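Local coordinates for protein N-acetylglucosamine-specific lectin (Saxidomus purpuratus, PDB 6A7T) that recognises N-acetyl-D-glucosamine through a C-type lectin domain whose sugar binding is independent of calcium, at residues Phe84-Ile89 / Val144-Pro149; Ser98-Ile103 / Gly123-Leu128. All blocks are in the same frame, centred on the assembly; numbering follows the deposited sequence.

How the contacts relate
Both contacts belong to the C-type lectin fold, and both lean on strand 86-94. Contact 1 joins the start of that strand to strand 148-154 of the second sheet and reaches from buried residues out to the surface at Thr-146 and Lys-147. Contact 2 is buried throughout and stays within one sheet, where strands 99-102 and 124-130 are separated by strand 86-94. The two meet directly: Ile-89 and Tyr-87 have probable backbone hydrogen bonds to Met-125 and Tyr-127. In contact 1, backbone carbonyls and a proline ring do the joining, whereas contact 2 depends on a methionine between two aromatic rings and a single weak hydrogen bond.

Contact 1: Phe84-Ile89 / Val144-Pro149; sequences FHYYWI and VNTKGP
Tyr-87 and Pro-149 mark the closest backbone approach, 5.1 Å between their CA atoms, with the touching parts, 84-88 and 146-149, running 106° apart. Here the two beta sheets of the C-type lectin fold are joined, strand 86-94 of one meeting the beginning of strand 148-154 of the other. The amide N of Trp-88 gives a nearly straight hydrogen bond (165°) to Pro-149 O at 2.9 Å, and Trp-88 also has a backbone hydrogen bond to Ile-151.

The Pro-149 ring sits in the corner formed by two aromatic side chains. Its CG lies over one face of Phe-84, 4.0 Å from the ring centroid, and over one face of Tyr-87, forming a CH-pi contact with each. Tyr-86 places CG between its own backbone N and carbonyl carbon (chi1 68°), swinging the phenol across to residues 147 and 148. Its ring lies against the bare CA of Gly-148, with the CE2 edge over one face of the Trp-88 indole, and its OH makes a weak hydrogen bond to Lys-147 O.

Thr-146 carries the contact toward the sugar site. CG2, anti to the backbone N, turns to Tyr-86 and Trp-88, while OG1 is held by hydrogen bonds to Asp-142 and to His-140, an N-acetyl-D-glucosamine-binding residue. The indole N-H has two weak hydrogen bonds, to Arg-46 O and, on a bent path, to Thr-146 O, which sits near the indole plane 3.3 Å from Trp-88 NE1.

Contact 2: Ser98-Ile103 / Gly123-Leu128; sequences SEYRWI and GCMDYL
Tyr-100 and Gly-123 bring the two segments nearest each other, yet their CA atoms remain 8.1 Å apart: strands 99-102 and 124-128 pass at 8.6 Å between axes with 65° between their directions. They belong to the same antiparallel sheet of the C-type lectin fold but are not neighbours in it. Strand 86-94 runs between them and hydrogen-bonds to both, and a G1 beta bulge, with Ser-98 and Glu-99 facing Asp-94, lies where strand 99-102 begins. Contact between the two segments is therefore made by side chains.

With CG anti to its carbonyl carbon (chi1 -59°) and the chain bent at its last torsion, Met-125 runs between Tyr-100 and Trp-102, meeting both rings obliquely. CG approaches Tyr-100 CD1 at 4.0 Å, while the terminal CE reaches Trp-102 CH2 at 4.2 Å. SD stands 5.2 Å from the centroid of the Tyr-100 ring and equally far from that of the six-membered ring of Trp-102, a pair of Met-aromatic contacts.

Tyr-100 packs on Asp-139, a residue of the second calcium site, which holds no calcium in this chain, and turns an edge of its ring to the backbone of Gly-123, next to Cys-124, whose disulfide to Cys-143 ties this end of the strand to a later loop. The buried phenol oxygen has two partners: it hydrogen-bonds to Ala-120 O and receives a weak, bent hydrogen bond (129°) from Gly-123 N. Beside it, Tyr-100 CE1 comes within 3.3 Å of Gly-123 O, which lies near the plane of the ring.

Contact 1: Phe84-Ile89 / Val144-Pro149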
ATOM      1  N   PHE A  84      19.579  -3.778  17.181  1.00 14.76           N
ATOM      2  CA  PHE A  84      19.600  -2.328  17.003  1.00 13.31           C
ATOM      3  C   PHE A  84      18.517  -1.665  17.842  1.00 13.00           C
ATOM      4  O   PHE A  84      17.392  -2.155  17.906  1.00 13.31           O
ATOM      5  CB  PHE A  84      19.362  -1.973  15.533  1.00 12.99           C
ATOM      6  CG  PHE A  84      20.430  -2.497  14.622  1.00 13.17           C
ATOM      7  CD1 PHE A  84      21.723  -2.012  14.685  1.00 14.12           C
ATOM      8  CD2 PHE A  84      20.155  -3.532  13.756  1.00 14.50           C
ATOM      9  CE1 PHE A  84      22.717  -2.498  13.863  1.00 14.89           C
ATOM     10  CE2 PHE A  84      21.156  -4.063  12.968  1.00 16.92           C
ATOM     11  CZ  PHE A  84      22.433  -3.546  13.019  1.00 16.78           C
ATOM     12  N   HIS A  85      18.848  -0.497  18.429  1.00 12.64           N
ATOM     13  CA  HIS A  85      17.923   0.226  19.293  1.00 13.76           C
ATOM     14  C   HIS A  85      17.422   1.523  18.639  1.00 11.92           C
ATOM     15  O   HIS A  85      16.621   2.212  19.211  1.00 10.88           O
ATOM     16  CB  HIS A  85      18.586   0.539  20.666  1.00 17.69           C
ATOM     17  CG  HIS A  85      19.244  -0.665  21.272  1.00 24.31           C
ATOM     18  ND1 HIS A  85      18.561  -1.868  21.463  1.00 26.80           N
ATOM     19  CD2 HIS A  85      20.513  -0.877  21.707  1.00 26.83           C
ATOM     20  CE1 HIS A  85      19.381  -2.769  21.968  1.00 27.23           C
ATOM     21  NE2 HIS A  85      20.583  -2.185  22.158  1.00 28.64           N
ATOM     22  N   TYR A  86      17.947   1.869  17.456  1.00 11.22           N
ATOM     23  CA  TYR A  86      17.424   3.019  16.711  1.00 11.22           C
ATOM     24  C   TYR A  86      17.681   2.796  15.222  1.00  9.28           C
ATOM     25  O   TYR A  86      18.594   2.083  14.855  1.00 10.19           O
ATOM     26  CB  TYR A  86      18.063   4.343  17.146  1.00 12.38           C
ATOM     27  CG  TYR A  86      19.525   4.529  16.821  1.00 12.20           C
ATOM     28  CD1 TYR A  86      20.543   4.012  17.608  1.00 14.68           C
ATOM     29  CD2 TYR A  86      19.901   5.298  15.737  1.00 14.23           C
ATOM     30  CE1 TYR A  86      21.883   4.200  17.285  1.00 14.68           C
ATOM     31  CE2 TYR A  86      21.230   5.501  15.414  1.00 15.19           C
ATOM     32  CZ  TYR A  86      22.232   4.955  16.185  1.00 17.06           C
ATOM     33  OH  TYR A  86      23.528   5.200  15.789  1.00 19.93           O
ATOM     34  N   TYR A  87      16.808   3.395  14.407  1.00  9.12           N
ATOM     35  CA  TYR A  87      16.914   3.391  12.943  1.00  8.83           C
ATOM     36  C   TYR A  87      16.687   4.818  12.456  1.00  8.01           C
ATOM     37  O   TYR A  87      15.697   5.400  12.810  1.00  8.95           O
ATOM     38  CB  TYR A  87      15.856   2.486  12.309  1.00  9.46           C
ATOM     39  CG  TYR A  87      16.051   1.006  12.485  1.00  9.74           C
ATOM     40  CD1 TYR A  87      15.739   0.395  13.681  1.00  9.89           C
ATOM     41  CD2 TYR A  87      16.489   0.211  11.442  1.00 10.12           C
ATOM     42  CE1 TYR A  87      15.864  -0.979  13.848  1.00 10.44           C
ATOM     43  CE2 TYR A  87      16.630  -1.162  11.594  1.00 10.73           C
ATOM     44  CZ  TYR A  87      16.318  -1.759  12.806  1.00 10.95           C
ATOM     45  OH  TYR A  87      16.486  -3.115  13.008  1.00 11.55           O
ATOM     46  N   TRP A  88      17.533   5.280  11.533  1.00  8.18           N
ATOM     47  CA  TRP A  88      17.278   6.590  10.888  1.00  7.56           C
ATOM     48  C   TRP A  88      16.053   6.553   9.983  1.00  7.45           C
ATOM     49  O   TRP A  88      15.864   5.564   9.228  1.00  7.72           O
ATOM     50  CB  TRP A  88      18.495   7.029  10.059  1.00  8.12           C
ATOM     51  CG  TRP A  88      19.714   7.303  10.888  1.00  8.21           C
ATOM     52  CD1 TRP A  88      20.929   6.744  10.708  1.00  9.29           C
ATOM     53  CD2 TRP A  88      19.835   8.145  12.054  1.00  9.52           C
ATOM     54  NE1 TRP A  88      21.828   7.223  11.623  1.00  9.92           N
ATOM     55  CE2 TRP A  88      21.179   8.053  12.471  1.00 10.09           C
ATOM     56  CE3 TRP A  88      18.954   8.976  12.756  1.00 10.17           C
ATOM     57  CZ2 TRP A  88      21.687   8.778  13.552  1.00 10.14           C
ATOM     58  CZ3 TRP A  88      19.452   9.685  13.834  1.00 11.27           C
ATOM     59  CH2 TRP A  88      20.791   9.565  14.219  1.00 10.99           C
ATOM     60  N   ILE A  89      15.299   7.662   9.977  1.00  6.16           N
ATOM     61  CA  ILE A  89      14.141   7.841   9.104  1.00  6.43           C
ATOM     62  C   ILE A  89      14.219   9.224   8.439  1.00  6.28           C
ATOM     63  O   ILE A  89      15.075  10.007   8.748  1.00  6.50           O
ATOM     64  CB  ILE A  89      12.810   7.630   9.832  1.00  6.70           C
ATOM     65  CG1 ILE A  89      12.570   8.668  10.939  1.00  6.86           C
ATOM     66  CG2 ILE A  89      12.750   6.221  10.374  1.00  6.74           C
ATOM     67  CD1 ILE A  89      11.197   8.574  11.601  1.00  7.15           C
ATOM     68  N   VAL A 144      25.471  13.656  10.898  1.00 11.42           N
ATOM     69  CA  VAL A 144      26.569  13.289  10.070  1.00 12.31           C
ATOM     70  C   VAL A 144      27.296  12.059  10.616  1.00 12.62           C
ATOM     71  O   VAL A 144      27.549  11.109   9.892  1.00 12.98           O
ATOM     72  CB  VAL A 144      27.517  14.484   9.838  1.00 13.56           C
ATOM     73  CG1 VAL A 144      28.657  14.104   8.929  1.00 13.93           C
ATOM     74  CG2 VAL A 144      26.761  15.684   9.269  1.00 15.26           C
ATOM     75  N   ASN A 145      27.727  12.118  11.885  1.00 13.25           N
ATOM     76  CA  ASN A 145      28.732  11.192  12.372  1.00 14.39           C
ATOM     77  C   ASN A 145      28.198  10.161  13.377  1.00 15.91           C
ATOM     78  O   ASN A 145      29.019   9.494  14.060  1.00 18.33           O
ATOM     79  CB  ASN A 145      29.894  11.991  12.983  1.00 15.12           C
ATOM     80  CG  ASN A 145      30.606  12.799  11.925  1.00 14.80           C
ATOM     81  OD1 ASN A 145      30.711  14.027  12.051  1.00 19.82           O
ATOM     82  ND2 ASN A 145      31.034  12.146  10.861  1.00 16.37           N
ATOM     83  N   THR A 146      26.887  10.004  13.504  1.00 13.63           N
ATOM     84  CA  THR A 146      26.311   8.977  14.352  1.00 14.22           C
ATOM     85  C   THR A 146      25.741   7.881  13.458  1.00 14.73           C
ATOM     86  O   THR A 146      24.786   8.119  12.721  1.00 15.61           O
ATOM     87  CB  THR A 146      25.274   9.546  15.302  1.00 14.35           C
ATOM     88  OG1 THR A 146      25.875  10.625  16.031  1.00 14.92           O
ATOM     89  CG2 THR A 146      24.683   8.487  16.212  1.00 14.40           C
ATOM     90  N   LYS A 147      26.342   6.699  13.540  1.00 14.70           N
ATOM     91  CA  LYS A 147      26.175   5.680  12.498  1.00 15.27           C
ATOM     92  C   LYS A 147      25.166   4.660  12.996  1.00 15.45           C
ATOM     93  O   LYS A 147      25.443   4.018  13.974  1.00 16.18           O
ATOM     94  CB  LYS A 147      27.487   4.968  12.154  1.00 16.21           C
ATOM     95  CG  LYS A 147      28.506   5.816  11.407  1.00 16.82           C
ATOM     96  CD  LYS A 147      29.731   5.012  10.987  1.00 20.31           C
ATOM     97  CE  LYS A 147      30.829   5.862  10.416  1.00 21.94           C
ATOM     98  NZ  LYS A 147      32.055   5.063  10.208  1.00 27.21           N
ATOM     99  N   GLY A 148      24.044   4.492  12.276  1.00 12.60           N
ATOM    100  CA  GLY A 148      23.063   3.509  12.616  1.00 11.94           C
ATOM    101  C   GLY A 148      22.416   2.929  11.360  1.00 10.87           C
ATOM    102  O   GLY A 148      22.670   3.418  10.249  1.00  9.18           O
ATOM    103  N   PRO A 149      21.545   1.920  11.540  1.00  9.29           N
ATOM    104  CA  PRO A 149      20.803   1.323  10.421  1.00  9.04           C
ATOM    105  C   PRO A 149      19.760   2.370  10.002  1.00  8.62           C
ATOM    106  O   PRO A 149      19.542   3.360  10.689  1.00  8.38           O
ATOM    107  CB  PRO A 149      20.224   0.028  11.043  1.00  9.48           C
ATOM    108  CG  PRO A 149      19.946   0.440  12.447  1.00  9.27           C
ATOM    109  CD  PRO A 149      21.097   1.356  12.830  1.00  9.62           C
TER

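Contact 2: Ser98-Ile103 / Gly123-Leu128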
ATOM      1  N   SER A  98      11.244  26.175  10.304  1.00 21.34           N
ATOM      2  CA  SER A  98      11.621  26.177  11.722  1.00 22.00           C
ATOM      3  C   SER A  98      10.835  25.082  12.460  1.00 19.82           C
ATOM      4  O   SER A  98      10.233  25.287  13.516  1.00 18.15           O
ATOM      5  CB  SER A  98      11.431  27.555  12.350  1.00 31.69           C
ATOM      6  OG  SER A  98      12.536  27.939  13.179  1.00 41.76           O
ATOM      7  N   GLU A  99      10.848  23.883  11.890  1.00 17.28           N
ATOM      8  CA  GLU A  99      10.280  22.759  12.530  1.00 17.15           C
ATOM      9  C   GLU A  99      10.760  21.497  11.836  1.00 16.11           C
ATOM     10  O   GLU A  99      11.298  21.571  10.784  1.00 14.64           O
ATOM     11  CB  GLU A  99       8.759  22.797  12.455  1.00 17.76           C
ATOM     12  CG  GLU A  99       8.155  22.691  11.093  1.00 20.82           C
ATOM     13  CD  GLU A  99       6.682  23.050  11.074  1.00 26.39           C
ATOM     14  OE1 GLU A  99       6.222  23.631  12.078  1.00 35.00           O
ATOM     15  OE2 GLU A  99       5.986  22.704  10.106  1.00 27.36           O
ATOM     16  N   TYR A 100      10.442  20.352  12.425  1.00 13.57           N
ATOM     17  CA  TYR A 100      10.700  19.092  11.771  1.00 12.61           C
ATOM     18  C   TYR A 100       9.706  18.876  10.612  1.00 11.06           C
ATOM     19  O   TYR A 100       8.478  19.060  10.690  1.00 11.93           O
ATOM     20  CB  TYR A 100      10.743  17.956  12.823  1.00 11.84           C
ATOM     21  CG  TYR A 100      11.925  18.027  13.746  1.00 11.42           C
ATOM     22  CD1 TYR A 100      13.136  17.436  13.424  1.00 10.40           C
ATOM     23  CD2 TYR A 100      11.851  18.685  14.974  1.00 10.33           C
ATOM     24  CE1 TYR A 100      14.244  17.506  14.241  1.00 11.12           C
ATOM     25  CE2 TYR A 100      12.949  18.774  15.804  1.00 11.13           C
ATOM     26  CZ  TYR A 100      14.168  18.229  15.429  1.00 10.08           C
ATOM     27  OH  TYR A 100      15.307  18.312  16.153  1.00 13.29           O
ATOM     28  N   ARG A 101      10.252  18.410   9.477  1.00 10.96           N
ATOM     29  CA  ARG A 101       9.537  18.074   8.274  1.00 11.73           C
ATOM     30  C   ARG A 101      10.089  16.745   7.711  1.00 10.84           C
ATOM     31  O   ARG A 101      11.241  16.397   7.940  1.00 11.40           O
ATOM     32  CB  ARG A 101       9.724  19.159   7.204  1.00 14.04           C
ATOM     33  CG  ARG A 101       9.321  20.565   7.630  1.00 15.43           C
ATOM     34  CD  ARG A 101       7.838  20.735   7.810  1.00 17.71           C
ATOM     35  NE  ARG A 101       7.109  20.762   6.553  1.00 18.38           N
ATOM     36  CZ  ARG A 101       6.106  21.600   6.267  1.00 17.74           C
ATOM     37  NH1 ARG A 101       5.623  22.370   7.221  1.00 21.51           N
ATOM     38  NH2 ARG A 101       5.617  21.651   5.029  1.00 19.74           N
ATOM     39  N   TRP A 102       9.244  16.045   6.983  1.00 12.89           N
ATOM     40  CA  TRP A 102       9.709  14.904   6.207  1.00 11.74           C
ATOM     41  C   TRP A 102      10.616  15.411   5.095  1.00 12.41           C
ATOM     42  O   TRP A 102      10.503  16.537   4.667  1.00 11.60           O
ATOM     43  CB  TRP A 102       8.545  14.092   5.645  1.00 12.41           C
ATOM     44  CG  TRP A 102       7.687  13.509   6.720  1.00 11.73           C
ATOM     45  CD1 TRP A 102       6.360  13.743   6.924  1.00 12.49           C
ATOM     46  CD2 TRP A 102       8.083  12.582   7.736  1.00 11.39           C
ATOM     47  NE1 TRP A 102       5.886  13.036   8.003  1.00 13.00           N
ATOM     48  CE2 TRP A 102       6.933  12.336   8.532  1.00 13.12           C
ATOM     49  CE3 TRP A 102       9.298  11.965   8.074  1.00 11.79           C
ATOM     50  CZ2 TRP A 102       6.975  11.463   9.614  1.00 11.99           C
ATOM     51  CZ3 TRP A 102       9.343  11.145   9.175  1.00 10.92           C
ATOM     52  CH2 TRP A 102       8.190  10.915   9.944  1.00 11.46           C
ATOM     53  N   ILE A 103      11.491  14.533   4.613  1.00 11.93           N
ATOM     54  CA  ILE A 103      12.524  14.988   3.664  1.00 13.02           C
ATOM     55  C   ILE A 103      11.953  15.316   2.277  1.00 13.76           C
ATOM     56  O   ILE A 103      12.663  15.966   1.511  1.00 15.00           O
ATOM     57  CB  ILE A 103      13.670  13.981   3.550  1.00 13.13           C
ATOM     58  CG1 ILE A 103      13.150  12.611   3.142  1.00 14.64           C
ATOM     59  CG2 ILE A 103      14.521  13.999   4.818  1.00 13.56           C
ATOM     60  CD1 ILE A 103      14.244  11.688   2.634  1.00 16.48           C
ATOM     61  N   GLY A 123      17.778  18.885  14.513  1.00 14.07           N
ATOM     62  CA  GLY A 123      18.206  17.495  14.479  1.00 13.40           C
ATOM     63  C   GLY A 123      17.684  16.697  13.298  1.00 13.23           C
ATOM     64  O   GLY A 123      17.010  17.210  12.393  1.00 13.84           O
ATOM     65  N   CYS A 124      18.005  15.398  13.335  1.00 12.60           N
ATOM     66  CA  CYS A 124      17.421  14.429  12.408  0.50 12.57           C
ATOM     67  C   CYS A 124      16.697  13.356  13.212  1.00 12.28           C
ATOM     68  O   CYS A 124      17.002  13.191  14.378  1.00 14.92           O
ATOM     69  CB  CYS A 124      18.504  13.815  11.542  0.50 13.88           C
ATOM     70  SG  CYS A 124      19.307  15.062  10.511  0.50 16.18           S
ATOM     71  N   MET A 125      15.773  12.653  12.561  1.00 10.11           N
ATOM     72  CA  MET A 125      14.873  11.767  13.290  1.00 10.55           C
ATOM     73  C   MET A 125      15.257  10.293  13.126  1.00 10.85           C
ATOM     74  O   MET A 125      15.735   9.842  12.079  1.00 10.58           O
ATOM     75  CB  MET A 125      13.427  11.965  12.864  1.00 10.67           C
ATOM     76  CG  MET A 125      12.902  13.421  13.071  1.00 10.83           C
ATOM     77  SD  MET A 125      11.362  13.809  12.335  1.00 12.13           S
ATOM     78  CE  MET A 125      10.317  12.615  13.185  1.00 13.24           C
ATOM     79  N   ASP A 126      14.950   9.565  14.190  1.00 11.15           N
ATOM     80  CA  ASP A 126      15.012   8.109  14.226  1.00 11.10           C
ATOM     81  C   ASP A 126      13.751   7.543  14.885  1.00 12.18           C
ATOM     82  O   ASP A 126      12.970   8.264  15.463  1.00 11.95           O
ATOM     83  CB  ASP A 126      16.301   7.642  14.891  1.00 11.90           C
ATOM     84  CG  ASP A 126      16.511   8.000  16.351  1.00 13.02           C
ATOM     85  OD1 ASP A 126      15.527   8.319  17.010  1.00 14.56           O
ATOM     86  OD2 ASP A 126      17.671   7.862  16.791  1.00 13.55           O
ATOM     87  N   TYR A 127      13.533   6.234  14.705  1.00 10.09           N
ATOM     88  CA  TYR A 127      12.790   5.402  15.684  1.00  9.54           C
ATOM     89  C   TYR A 127      13.830   5.014  16.717  1.00  9.48           C
ATOM     90  O   TYR A 127      14.890   4.552  16.359  1.00 10.35           O
ATOM     91  CB  TYR A 127      12.190   4.146  15.040  1.00  9.03           C
ATOM     92  CG  TYR A 127      10.855   4.360  14.402  1.00  8.94           C
ATOM     93  CD1 TYR A 127       9.651   4.211  15.082  1.00  9.28           C
ATOM     94  CD2 TYR A 127      10.778   4.723  13.058  1.00  8.71           C
ATOM     95  CE1 TYR A 127       8.430   4.415  14.464  1.00 10.24           C
ATOM     96  CE2 TYR A 127       9.568   4.991  12.449  1.00  9.19           C
ATOM     97  CZ  TYR A 127       8.373   4.827  13.136  1.00  9.96           C
ATOM     98  OH  TYR A 127       7.176   5.089  12.520  1.00 11.78           O
ATOM     99  N   LEU A 128      13.482   5.122  18.002  1.00 11.13           N
ATOM    100  CA  LEU A 128      14.369   4.746  19.082  1.00 11.83           C
ATOM    101  C   LEU A 128      13.610   3.843  20.054  1.00 12.10           C
ATOM    102  O   LEU A 128      12.410   4.077  20.256  1.00 11.82           O
ATOM    103  CB  LEU A 128      14.771   6.035  19.812  1.00 13.45           C
ATOM    104  CG  LEU A 128      15.606   5.887  21.080  1.00 13.64           C
ATOM    105  CD1 LEU A 128      16.967   5.255  20.850  1.00 13.68           C
ATOM    106  CD2 LEU A 128      15.747   7.237  21.789  1.00 14.57           C
TER